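Local coordinates for protein eukaryotic translation initiation factor 2A (Schizosaccharomyces pombe, PDB 3WJ9) that probably directs the binding of initiator methionyl-tRNA to 40S ribosomal subunits in a codon-dependent manner during translation of a few specific mRNAs, at residues I59-T62 with E63-A66. Numbering follows the deposited sequence.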
loop_
_atom_site.group_PDB
_atom_site.type_symbol
_atom_site.label_atom_id
_atom_site.label_comp_id
_atom_site.label_asym_id
_atom_site.label_seq_id
_atom_site.Cartn_x
_atom_site.Cartn_y
_atom_site.Cartn_z
ATOM N N ILE A 59 15.391 0.212 13.933
ATOM C CA ILE A 59 15.401 -0.677 12.780
ATOM C C ILE A 59 16.106 -1.990 13.120
ATOM O O ILE A 59 17.277 -1.996 13.505
ATOM C CB ILE A 59 16.095 -0.021 11.574
ATOM C CG1 ILE A 59 15.465 1.343 11.284
ATOM C CG2 ILE A 59 16.018 -0.929 10.360
ATOM C CD1 ILE A 59 16.046 2.044 10.075
ATOM N N ASN A 60 15.389 -3.101 12.973
ATOM C CA ASN A 60 15.925 -4.413 13.319
ATOM C C ASN A 60 16.174 -5.299 12.100
ATOM O O ASN A 60 15.723 -4.996 10.996
ATOM C CB ASN A 60 14.977 -5.133 14.281
ATOM C CG ASN A 60 14.751 -4.363 15.566
ATOM O OD1 ASN A 60 13.850 -3.530 15.654
ATOM N ND2 ASN A 60 15.567 -4.642 16.574
ATOM N N ASP A 61 16.900 -6.392 12.314
ATOM C CA ASP A 61 17.101 -7.416 11.293
ATOM C C ASP A 61 16.082 -8.531 11.490
ATOM O O ASP A 61 16.063 -9.183 12.530
ATOM C CB ASP A 61 18.527 -7.973 11.353
ATOM C CG ASP A 61 18.748 -9.124 10.389
ATOM O OD1 ASP A 61 18.113 -9.140 9.313
ATOM O OD2 ASP A 61 19.558 -10.019 10.713
ATOM N N THR A 62 15.241 -8.754 10.486
ATOM C CA THR A 62 14.128 -9.693 10.608
ATOM C C THR A 62 14.558 -11.151 10.772
ATOM O O THR A 62 13.726 -12.021 11.032
ATOM C CB THR A 62 13.194 -9.601 9.389
ATOM O OG1 THR A 62 13.885 -10.052 8.218
ATOM C CG2 THR A 62 12.732 -8.170 9.186
ATOM N N GLU A 63 15.850 -11.417 10.617
ATOM C CA GLU A 63 16.368 -12.770 10.779
ATOM C C GLU A 63 16.763 -13.035 12.226
ATOM O O GLU A 63 16.341 -14.025 12.823
ATOM C CB GLU A 63 17.563 -13.006 9.853
ATOM C CG GLU A 63 17.436 -14.259 9.006
ATOM C CD GLU A 63 16.222 -14.222 8.099
ATOM O OE1 GLU A 63 16.270 -13.527 7.063
ATOM O OE2 GLU A 63 15.213 -14.878 8.432
ATOM N N SER A 64 17.567 -12.141 12.791
ATOM C CA SER A 64 18.055 -12.312 14.153
ATOM C C SER A 64 17.242 -11.505 15.160
ATOM O O SER A 64 17.176 -11.855 16.336
ATOM C CB SER A 64 19.533 -11.920 14.238
ATOM O OG SER A 64 19.735 -10.589 13.802
ATOM N N GLY A 65 16.611 -10.435 14.692
ATOM C CA GLY A 65 15.895 -9.529 15.571
ATOM C C GLY A 65 16.834 -8.455 16.079
ATOM O O GLY A 65 16.438 -7.575 16.842
ATOM N N ALA A 66 18.085 -8.528 15.638
ATOM C CA ALA A 66 19.121 -7.611 16.098
ATOM C C ALA A 66 18.829 -6.172 15.702
ATOM O O ALA A 66 18.541 -5.878 14.542
ATOM C CB ALA A 66 20.480 -8.035 15.561
#
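Ser-64 OG is gripped twice: it gives its hydrogen to Asp-61 OD2 at 3.1 Å and accepts from the backbone N of Ala-66 at 3.2 Å. The second bond makes an ST turn, here built into the tight β-hairpin that joins the third and fourth strands of a four-stranded blade of the WD-repeat β-propeller, the part of the factor this chain holds, and it illustrates how a short connection can be braced by its own side chains. The hairpin is closed by the backbone in both directions, since Gly-65 N reaches Asp-61 O at 2.6 Å, nearly in line with the C=O bond, while Asp-61 N meets Ala-66 O at 2.8 Å from a position tilted 25° off the carbonyl plane. Asn-60 CA also approaches Ala-66 O, in a 3.2 Å C-H...O contact. Gly-65 turns the chain back with a positive phi of 89°, where a CB would jam against the preceding carbonyl.

Because chi1 of Asp-61 (175°) sets CG trans to the backbone N, the carboxylate lies alongside the bend. Ser-64 meets OD2 on its anti side, somewhat out of the carboxylate plane, and OD1 takes a weak 3.5 Å bond from Glu-63 N. Replacing Asp-61 by an alanine is likely to leave the Ser-64 hydroxyl without its acceptor, held only by Ala-66 N among the bonds described, and to cost Glu-63 N its weak side-chain partner. The carboxylate of Glu-63 stands nearly perpendicular to that of Asp-61 and pairs through OE2 with Arg-407, while Thr-62 OG1 bonds to Gly-46 O; both ties fasten the bend to neighbouring parts of the propeller. Across the hairpin's other flank, the amide of Asn-60 adds a weak bond, ND2 to Gly-65 O at 3.1 Å.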